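Local coordinates for putative dihydrodipicolinate synthase family protein (Coccidioides immitis, PDB 3QFE) that is a putative member of the dihydrodipicolinate synthase family, built on a TIM-barrel fold, whose own function is not established, at residues 82-87 against 107-112. Sequence-based numbering, arbitrary orientation.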
ATOM      1  N   PRO A  82      -9.210  -7.525   4.455  1.00 32.45           N
ATOM      2  CA  PRO A  82      -7.785  -7.861   4.522  1.00 31.90           C
ATOM      3  C   PRO A  82      -6.917  -6.672   4.908  1.00 30.88           C
ATOM      4  O   PRO A  82      -7.107  -5.555   4.400  1.00 30.61           O
ATOM      5  CB  PRO A  82      -7.454  -8.309   3.090  1.00 32.27           C
ATOM      6  CG  PRO A  82      -8.788  -8.665   2.463  1.00 33.44           C
ATOM      7  CD  PRO A  82      -9.772  -7.733   3.108  1.00 33.47           C
ATOM      8  N   ILE A  83      -5.993  -6.916   5.825  1.00 29.40           N
ATOM      9  CA  ILE A  83      -5.026  -5.924   6.189  1.00 28.56           C
ATOM     10  C   ILE A  83      -3.616  -6.487   6.070  1.00 28.66           C
ATOM     11  O   ILE A  83      -3.312  -7.537   6.626  1.00 29.03           O
ATOM     12  CB  ILE A  83      -5.262  -5.388   7.613  1.00 28.28           C
ATOM     13  CG1 ILE A  83      -6.485  -4.463   7.646  1.00 27.99           C
ATOM     14  CG2 ILE A  83      -4.028  -4.630   8.120  1.00 27.07           C
ATOM     15  CD1 ILE A  83      -6.948  -4.208   9.086  1.00 32.57           C
ATOM     16  N   MET A  84      -2.779  -5.769   5.328  1.00 28.36           N
ATOM     17  CA  MET A  84      -1.392  -6.100   5.149  1.00 28.72           C
ATOM     18  C   MET A  84      -0.587  -5.038   5.879  1.00 28.01           C
ATOM     19  O   MET A  84      -0.717  -3.851   5.604  1.00 28.13           O
ATOM     20  CB  MET A  84      -1.059  -6.121   3.646  1.00 29.75           C
ATOM     21  CG  MET A  84       0.384  -6.589   3.295  1.00 30.75           C
ATOM     22  SD  MET A  84       0.626  -6.561   1.503  1.00 35.07           S
ATOM     23  CE  MET A  84      -0.651  -7.653   0.855  1.00 34.94           C
ATOM     24  N   ALA A  85       0.245  -5.454   6.818  1.00 27.64           N
ATOM     25  CA  ALA A  85       0.990  -4.502   7.618  1.00 26.74           C
ATOM     26  C   ALA A  85       2.452  -4.470   7.202  1.00 27.58           C
ATOM     27  O   ALA A  85       3.101  -5.520   7.115  1.00 27.93           O
ATOM     28  CB  ALA A  85       0.877  -4.867   9.097  1.00 26.44           C
ATOM     29  N   GLY A  86       2.978  -3.270   6.967  1.00 27.35           N
ATOM     30  CA  GLY A  86       4.415  -3.086   6.744  1.00 27.65           C
ATOM     31  C   GLY A  86       5.148  -3.293   8.059  1.00 28.95           C
ATOM     32  O   GLY A  86       4.690  -2.844   9.124  1.00 28.25           O
ATOM     33  N   VAL A  87       6.281  -3.990   7.994  1.00 30.07           N
ATOM     34  CA  VAL A  87       7.021  -4.356   9.192  1.00 30.85           C
ATOM     35  C   VAL A  87       8.517  -4.159   9.039  1.00 32.77           C
ATOM     36  O   VAL A  87       9.282  -4.556   9.914  1.00 34.13           O
ATOM     37  CB  VAL A  87       6.816  -5.827   9.576  1.00 30.75           C
ATOM     38  CG1 VAL A  87       5.400  -6.089  10.094  1.00 28.55           C
ATOM     39  CG2 VAL A  87       7.193  -6.768   8.410  1.00 32.28           C
ATOM     40  N   ALA A 107      -3.473  -7.870  12.070  1.00 29.60           N
ATOM     41  CA  ALA A 107      -3.116  -7.952  10.636  1.00 28.84           C
ATOM     42  C   ALA A 107      -3.289  -9.377  10.057  1.00 29.78           C
ATOM     43  O   ALA A 107      -3.276 -10.351  10.822  1.00 30.87           O
ATOM     44  CB  ALA A 107      -1.709  -7.449  10.412  1.00 28.48           C
ATOM     45  N   ASN A 108      -3.497  -9.506   8.733  1.00 29.23           N
ATOM     46  CA  ASN A 108      -3.600 -10.837   8.089  1.00 29.82           C
ATOM     47  C   ASN A 108      -2.278 -11.240   7.436  1.00 30.20           C
ATOM     48  O   ASN A 108      -1.951 -12.440   7.336  1.00 31.12           O
ATOM     49  CB  ASN A 108      -4.695 -10.887   7.011  1.00 29.55           C
ATOM     50  CG  ASN A 108      -6.040 -10.397   7.504  1.00 29.58           C
ATOM     51  OD1 ASN A 108      -6.482  -9.299   7.153  1.00 32.42           O
ATOM     52  ND2 ASN A 108      -6.698 -11.195   8.310  1.00 27.03           N
ATOM     53  N   TYR A 109      -1.535 -10.229   6.982  1.00 29.08           N
ATOM     54  CA  TYR A 109      -0.283 -10.434   6.288  1.00 29.06           C
ATOM     55  C   TYR A 109       0.735  -9.391   6.731  1.00 28.94           C
ATOM     56  O   TYR A 109       0.373  -8.274   7.159  1.00 28.79           O
ATOM     57  CB  TYR A 109      -0.489 -10.284   4.776  1.00 29.23           C
ATOM     58  CG  TYR A 109      -1.754 -10.901   4.205  1.00 28.21           C
ATOM     59  CD1 TYR A 109      -1.882 -12.279   4.033  1.00 29.78           C
ATOM     60  CD2 TYR A 109      -2.794 -10.106   3.806  1.00 26.94           C
ATOM     61  CE1 TYR A 109      -3.025 -12.832   3.490  1.00 28.63           C
ATOM     62  CE2 TYR A 109      -3.951 -10.647   3.257  1.00 29.21           C
ATOM     63  CZ  TYR A 109      -4.060 -11.997   3.096  1.00 29.95           C
ATOM     64  OH  TYR A 109      -5.225 -12.494   2.556  1.00 32.57           O
ATOM     65  N   VAL A 110       2.012  -9.719   6.576  1.00 28.77           N
ATOM     66  CA  VAL A 110       3.042  -8.733   6.826  1.00 28.80           C
ATOM     67  C   VAL A 110       3.840  -8.499   5.572  1.00 30.05           C
ATOM     68  O   VAL A 110       4.134  -9.433   4.827  1.00 31.17           O
ATOM     69  CB  VAL A 110       3.967  -9.078   8.030  1.00 28.08           C
ATOM     70  CG1 VAL A 110       3.164  -9.086   9.272  1.00 27.32           C
ATOM     71  CG2 VAL A 110       4.655 -10.425   7.852  1.00 28.43           C
ATOM     72  N   LEU A 111       4.176  -7.232   5.353  1.00 30.10           N
ATOM     73  CA  LEU A 111       4.903  -6.798   4.183  1.00 31.33           C
ATOM     74  C   LEU A 111       6.338  -6.417   4.572  1.00 31.58           C
ATOM     75  O   LEU A 111       6.554  -5.491   5.353  1.00 31.86           O
ATOM     76  CB  LEU A 111       4.140  -5.633   3.580  1.00 30.76           C
ATOM     77  CG  LEU A 111       4.626  -4.927   2.329  1.00 32.66           C
ATOM     78  CD1 LEU A 111       4.582  -5.810   1.095  1.00 31.65           C
ATOM     79  CD2 LEU A 111       3.719  -3.688   2.162  1.00 34.20           C
ATOM     80  N   VAL A 112       7.311  -7.155   4.054  1.00 32.90           N
ATOM     81  CA  VAL A 112       8.673  -7.144   4.590  1.00 33.29           C
ATOM     82  C   VAL A 112       9.727  -6.626   3.596  1.00 35.26           C
ATOM     83  O   VAL A 112      10.010  -7.273   2.597  1.00 35.24           O
ATOM     84  CB  VAL A 112       9.093  -8.589   5.091  1.00 34.37           C
ATOM     85  CG1 VAL A 112      10.491  -8.598   5.761  1.00 32.33           C
ATOM     86  CG2 VAL A 112       8.062  -9.174   6.054  1.00 32.76           C
TER
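Ala107 sets its methyl against that of Ala85, CB to CB 3.9 Å, on the flank of the sheet where Ala102 of helix 92-105 touches both alanines. Asn108 then bonds to the start of strand 83-86, just ahead of the bridged pairs. Its CG lies beside its own backbone N (chi1 -52°), which turns the amide back so that OD1 accepts Ile83 N at 2.8 Å, in the carbonyl plane; Arg74 NH2 is a second donor to the same oxygen. The backbone N of Asn108 returns a bond to Ile83 O, so one residue is gripped through both its N-H and its carbonyl. Ile83 O also accepts Tyr109 N, a longer bond of 3.2 Å, and both donors lie in its plane.

The parallel ladder starts with that Tyr109 bond and continues as Tyr109 O accepts Ala85 N at 2.8 Å, nearly straight at 173°. The Tyr109 ring carries Asn108 CB over the centre of one face, while Pro82 CB and Met84 CB sit at its edge; its hydroxyl is hydrogen-bonded to Pro7 O. Val110 points to the helix-covered side, meeting Val87 CG1 through its own CG1 at 3.8 Å. Leu111 N bonds to Ala85 O from above the carbonyl plane, and Leu111 O accepts Val87 N. On the opposite side of the sheet from Val110, Leu111 CB packs 3.9 Å from CG of Met84, whose chain, extended through chi1 (-175°) and chi2, carries SD to 4.0 Å from Leu111 CD1. Val112 closes the row with CG2 against Val87 CG2, 3.5 Å apart. Joined through helix 92-105, the two neighbouring strands form the beta-alpha-beta crossover unit of a TIM barrel, with Met84, Tyr109 and Leu111 on the face turned to its interior.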